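Local coordinates for AOC_like domain-containing protein (Frankia sp. Cc1.17, PDB 7DVI) that acts as an exo-selective intermolecular Diels-Alderase, accepting non-natural substrates, and has an allene oxide cyclase-like barrel fold, at residues 73-87 with 98-110. Numbering follows the deposited sequence.
Sequences IRYKKVGGAVLTYYS and HAEGWADFNDVKN. With EDO (1,2-ethanediol), chain D; EDO (1,2-ethanediol), chain L; EDO (1,2-ethanediol), chain F; EDO (1,2-ethanediol), chain E.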
# COMPACT_ATOMS: atom_id res chain seq x y z
N ILE A 73 -14.22 4.23 -5.27
CA ILE A 73 -14.42 2.80 -5.65
C ILE A 73 -13.52 2.56 -6.85
O ILE A 73 -13.70 3.27 -7.87
CB ILE A 73 -15.90 2.54 -6.04
CG1 ILE A 73 -16.89 3.03 -4.98
CG2 ILE A 73 -16.07 1.07 -6.37
CD1 ILE A 73 -16.72 2.41 -3.62
N ARG A 74 -12.59 1.62 -6.81
CA ARG A 74 -11.62 1.57 -7.93
C ARG A 74 -11.82 0.32 -8.79
O ARG A 74 -11.59 0.38 -10.00
CB ARG A 74 -10.18 1.63 -7.38
CG ARG A 74 -9.79 3.02 -6.89
CD ARG A 74 -9.58 3.99 -8.03
NE ARG A 74 -8.34 3.61 -8.70
CZ ARG A 74 -7.10 3.87 -8.26
NH1 ARG A 74 -6.87 4.62 -7.18
NH2 ARG A 74 -6.08 3.34 -8.91
N TYR A 75 -12.11 -0.80 -8.21
CA TYR A 75 -12.28 -2.06 -8.99
C TYR A 75 -12.98 -3.12 -8.15
O TYR A 75 -13.02 -2.99 -6.91
CB TYR A 75 -10.94 -2.59 -9.50
CG TYR A 75 -9.93 -3.05 -8.46
CD1 TYR A 75 -8.94 -2.20 -7.98
CD2 TYR A 75 -9.87 -4.37 -8.07
CE1 TYR A 75 -7.97 -2.64 -7.09
CE2 TYR A 75 -8.92 -4.84 -7.19
CZ TYR A 75 -7.96 -3.96 -6.69
OH TYR A 75 -7.06 -4.50 -5.82
N LYS A 76 -13.53 -4.14 -8.85
CA LYS A 76 -14.22 -5.29 -8.22
C LYS A 76 -13.47 -6.57 -8.57
O LYS A 76 -12.89 -6.69 -9.66
CB LYS A 76 -15.70 -5.31 -8.61
CG LYS A 76 -16.47 -4.06 -8.24
CD LYS A 76 -17.96 -4.12 -8.56
CE LYS A 76 -18.57 -2.77 -8.88
NZ LYS A 76 -20.05 -2.84 -9.01
N LYS A 77 -13.41 -7.46 -7.62
CA LYS A 77 -12.78 -8.77 -7.85
C LYS A 77 -13.86 -9.82 -8.16
O LYS A 77 -15.01 -9.67 -7.71
CB LYS A 77 -12.00 -9.13 -6.59
CG LYS A 77 -10.76 -8.26 -6.43
CD LYS A 77 -9.57 -9.01 -5.95
CE LYS A 77 -9.74 -9.38 -4.51
NZ LYS A 77 -8.69 -10.33 -4.12
N VAL A 78 -13.41 -10.92 -8.76
CA VAL A 78 -14.27 -12.07 -9.17
C VAL A 78 -15.04 -12.58 -7.95
O VAL A 78 -16.24 -12.73 -8.03
CB VAL A 78 -13.45 -13.19 -9.83
CG1 VAL A 78 -12.72 -12.68 -11.04
CG2 VAL A 78 -12.46 -13.81 -8.88
N GLY A 79 -14.35 -12.74 -6.83
CA GLY A 79 -14.91 -13.10 -5.52
C GLY A 79 -15.84 -12.05 -4.91
O GLY A 79 -16.35 -12.36 -3.85
N GLY A 80 -16.03 -10.88 -5.51
CA GLY A 80 -17.00 -9.87 -5.03
C GLY A 80 -16.41 -8.72 -4.19
O GLY A 80 -17.19 -7.85 -3.81
N ALA A 81 -15.12 -8.72 -3.86
CA ALA A 81 -14.52 -7.60 -3.09
C ALA A 81 -14.65 -6.34 -3.93
O ALA A 81 -14.53 -6.37 -5.21
CB ALA A 81 -13.08 -7.89 -2.70
N VAL A 82 -14.94 -5.24 -3.24
CA VAL A 82 -15.07 -3.89 -3.84
C VAL A 82 -13.91 -3.01 -3.32
O VAL A 82 -13.96 -2.46 -2.22
CB VAL A 82 -16.47 -3.31 -3.59
CG1 VAL A 82 -16.60 -1.91 -4.20
CG2 VAL A 82 -17.59 -4.24 -4.11
N LEU A 83 -12.87 -2.91 -4.11
CA LEU A 83 -11.59 -2.33 -3.68
C LEU A 83 -11.69 -0.81 -3.88
O LEU A 83 -12.02 -0.31 -4.99
CB LEU A 83 -10.43 -2.99 -4.42
CG LEU A 83 -9.79 -4.19 -3.72
CD1 LEU A 83 -9.14 -3.84 -2.40
CD2 LEU A 83 -10.81 -5.31 -3.51
N THR A 84 -11.46 -0.15 -2.76
CA THR A 84 -11.73 1.27 -2.52
C THR A 84 -10.42 1.91 -2.04
O THR A 84 -9.81 1.38 -1.07
CB THR A 84 -12.89 1.38 -1.51
OG1 THR A 84 -14.01 0.64 -2.01
CG2 THR A 84 -13.35 2.80 -1.29
N TYR A 85 -10.03 3.03 -2.65
CA TYR A 85 -8.76 3.72 -2.34
C TYR A 85 -9.04 4.96 -1.54
O TYR A 85 -9.71 5.87 -2.06
CB TYR A 85 -7.95 4.02 -3.59
CG TYR A 85 -6.49 4.26 -3.27
CD1 TYR A 85 -5.64 3.18 -3.13
CD2 TYR A 85 -6.01 5.53 -3.00
CE1 TYR A 85 -4.31 3.36 -2.81
CE2 TYR A 85 -4.67 5.73 -2.69
CZ TYR A 85 -3.82 4.64 -2.59
OH TYR A 85 -2.51 4.80 -2.24
N TYR A 86 -8.47 4.99 -0.32
CA TYR A 86 -8.60 6.08 0.66
C TYR A 86 -7.27 6.86 0.73
O TYR A 86 -6.16 6.27 0.63
CB TYR A 86 -8.89 5.52 2.05
CG TYR A 86 -10.28 4.99 2.24
CD1 TYR A 86 -10.60 3.70 1.82
CD2 TYR A 86 -11.26 5.74 2.88
CE1 TYR A 86 -11.88 3.21 1.97
CE2 TYR A 86 -12.54 5.22 3.08
CZ TYR A 86 -12.85 3.97 2.59
OH TYR A 86 -14.11 3.46 2.75
N SER A 87 -7.40 8.17 0.85
CA SER A 87 -6.28 9.11 1.10
C SER A 87 -6.73 10.16 2.10
O SER A 87 -7.79 10.81 1.82
CB SER A 87 -5.85 9.77 -0.17
OG SER A 87 -4.55 10.29 -0.02
N HIS A 98 0.13 11.38 7.23
CA HIS A 98 -0.49 11.09 5.91
C HIS A 98 -0.77 9.60 5.83
O HIS A 98 0.13 8.79 6.10
CB HIS A 98 0.35 11.59 4.73
CG HIS A 98 -0.27 11.19 3.44
ND1 HIS A 98 -1.45 11.74 3.04
CD2 HIS A 98 0.04 10.21 2.56
CE1 HIS A 98 -1.84 11.16 1.91
NE2 HIS A 98 -0.94 10.22 1.59
N ALA A 99 -2.02 9.23 5.46
CA ALA A 99 -2.40 7.81 5.36
C ALA A 99 -3.20 7.60 4.04
O ALA A 99 -3.94 8.50 3.64
CB ALA A 99 -3.18 7.39 6.59
N GLU A 100 -2.89 6.52 3.35
CA GLU A 100 -3.58 6.16 2.10
C GLU A 100 -3.39 4.67 1.81
O GLU A 100 -2.34 4.05 2.17
CB GLU A 100 -3.16 7.04 0.94
CG GLU A 100 -1.78 6.71 0.40
CD GLU A 100 -1.50 7.59 -0.78
OE1 GLU A 100 -1.22 8.77 -0.57
OE2 GLU A 100 -1.68 7.12 -1.89
N GLY A 101 -4.43 4.09 1.19
CA GLY A 101 -4.34 2.71 0.71
C GLY A 101 -5.72 2.11 0.56
O GLY A 101 -6.68 2.88 0.39
N TRP A 102 -5.76 0.80 0.60
CA TRP A 102 -6.89 -0.03 0.11
C TRP A 102 -7.72 -0.53 1.27
O TRP A 102 -7.15 -1.02 2.28
CB TRP A 102 -6.36 -1.22 -0.67
CG TRP A 102 -5.70 -0.85 -1.95
CD1 TRP A 102 -4.38 -0.92 -2.28
CD2 TRP A 102 -6.38 -0.37 -3.12
NE1 TRP A 102 -4.20 -0.46 -3.56
CE2 TRP A 102 -5.41 -0.18 -4.12
CE3 TRP A 102 -7.71 -0.07 -3.41
CZ2 TRP A 102 -5.72 0.30 -5.38
CZ3 TRP A 102 -8.01 0.39 -4.67
CH2 TRP A 102 -7.03 0.58 -5.64
N ALA A 103 -9.04 -0.53 1.03
CA ALA A 103 -10.02 -1.23 1.86
C ALA A 103 -11.07 -1.91 0.93
O ALA A 103 -11.42 -1.38 -0.15
CB ALA A 103 -10.67 -0.23 2.79
N ASP A 104 -11.51 -3.07 1.36
CA ASP A 104 -12.70 -3.74 0.78
C ASP A 104 -13.95 -3.03 1.30
O ASP A 104 -14.20 -3.06 2.53
CB ASP A 104 -12.68 -5.23 1.11
CG ASP A 104 -13.84 -6.03 0.47
OD1 ASP A 104 -14.77 -5.41 -0.13
OD2 ASP A 104 -13.78 -7.24 0.57
N PHE A 105 -14.70 -2.38 0.43
CA PHE A 105 -15.95 -1.68 0.85
C PHE A 105 -16.94 -2.64 1.54
O PHE A 105 -17.70 -2.17 2.43
CB PHE A 105 -16.53 -0.90 -0.32
CG PHE A 105 -17.44 0.21 0.07
CD1 PHE A 105 -16.96 1.34 0.70
CD2 PHE A 105 -18.80 0.15 -0.22
CE1 PHE A 105 -17.79 2.40 1.03
CE2 PHE A 105 -19.64 1.20 0.11
CZ PHE A 105 -19.14 2.31 0.75
N ASN A 106 -16.85 -3.93 1.28
CA ASN A 106 -17.71 -4.96 1.92
C ASN A 106 -17.30 -5.08 3.38
O ASN A 106 -18.22 -5.06 4.23
CB ASN A 106 -17.66 -6.29 1.16
CG ASN A 106 -18.33 -6.17 -0.19
OD1 ASN A 106 -19.24 -5.38 -0.35
ND2 ASN A 106 -17.85 -6.91 -1.17
N ASP A 107 -15.99 -5.10 3.66
CA ASP A 107 -15.42 -5.13 5.03
C ASP A 107 -15.90 -3.88 5.76
O ASP A 107 -16.36 -3.97 6.92
CB ASP A 107 -13.90 -5.23 4.99
CG ASP A 107 -13.39 -6.64 4.80
OD1 ASP A 107 -14.23 -7.54 4.76
OD2 ASP A 107 -12.16 -6.82 4.75
N VAL A 108 -15.85 -2.74 5.08
CA VAL A 108 -16.31 -1.46 5.66
C VAL A 108 -17.76 -1.63 6.14
O VAL A 108 -18.04 -1.42 7.34
CB VAL A 108 -16.19 -0.30 4.67
CG1 VAL A 108 -16.80 0.96 5.27
CG2 VAL A 108 -14.73 -0.04 4.27
N LYS A 109 -18.66 -1.95 5.21
CA LYS A 109 -20.12 -2.05 5.50
C LYS A 109 -20.39 -3.10 6.59
O LYS A 109 -21.31 -2.86 7.37
CB LYS A 109 -20.86 -2.38 4.21
CG LYS A 109 -20.83 -1.24 3.22
CD LYS A 109 -21.76 -1.40 2.06
CE LYS A 109 -21.41 -2.54 1.14
NZ LYS A 109 -22.50 -2.75 0.15
N ASN A 110 -19.64 -4.20 6.62
CA ASN A 110 -19.87 -5.33 7.56
C ASN A 110 -19.19 -5.10 8.92
O ASN A 110 -19.09 -6.10 9.67
CB ASN A 110 -19.39 -6.64 6.94
CG ASN A 110 -20.23 -7.07 5.75
OD1 ASN A 110 -19.75 -7.80 4.87
ND2 ASN A 110 -21.45 -6.58 5.67
C1 EDO D . -5.03 -4.29 -3.36
O1 EDO D . -4.31 -4.75 -2.26
C2 EDO D . -4.11 -4.10 -4.49
O2 EDO D . -4.69 -3.43 -5.60
C1 EDO L . -21.85 -6.01 1.91
O1 EDO L . -22.38 -6.21 3.21
C2 EDO L . -21.70 -7.29 1.23
O2 EDO L . -21.44 -8.33 2.16
C1 EDO F . -2.89 2.69 -6.31
O1 EDO F . -2.84 2.52 -7.70
C2 EDO F . -3.00 4.13 -6.00
O2 EDO F . -4.09 4.72 -6.65
C1 EDO E . -2.06 -2.14 -6.84
O1 EDO E . -3.38 -1.65 -6.91
C2 EDO E . -1.16 -1.14 -6.30
O2 EDO E . -1.63 -0.58 -5.09
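The indole of Trp102 is wedged between two tyrosines that both point an edge at it: Tyr85 CD1 stands 3.5 Å from Trp102 CE2 on one face, and Tyr75 CE1 approaches CH2 from the other. Both pairs are T-shaped, with planes at 79° for Tyr85 and 68° for Tyr75. Tyr85 CB adds a CH-pi contact over the six-membered ring. Arg74 fills in at the indole edge, its CB 3.7 Å from Trp102 CZ3, while its bent chain turns one guanidinium face to Trp102 CH2, the two planes well tilted. Arg74 and Tyr75 form a classic beta bulge opposite Leu83, whose carbonyl O accepts from both backbone N atoms, consistent with both residues reaching the indole. With CG anti to the backbone N (chi1 -160°), Tyr85 also sends its hydroxyl to Glu100, giving a very short 2.5 Å bond from OH to OE2. Glu100 OE1 takes His98 NE2 at 2.6 Å through its anti lone pair, with the oxygen in the imidazole plane; His98 ND1 continues the chain to Asp89. On the other sheet face, Tyr86 CE1 packs 3.7 Å from Ala103 CB, and its ring meets Tyr71 and Trp134.

At the end of strand 95-104, Asp104 caps the short helix 105-109. Asp104 OD1 is gripped from opposite faces of the carboxylate, by Val82 N at 3.1 Å and Asn106 N at 2.9 Å. Phe105 N, 2.8 Å from Val82 O and almost straight, ties the helix start to strand 82-92; the Thr84 hydroxyl, from the same strand, also donates to Val82 O. Tyr75 and Lys77 reach Asp129 of the second subunit. Hydrogen-bonded pairs Thr84-Ala103 and Tyr86-Gly101 join strands 82-92 and 95-104 of the antiparallel hairpin; with strand 63-76, these are three consecutive staves of the closed eight-stranded barrel of the allene oxide cyclase-like fold.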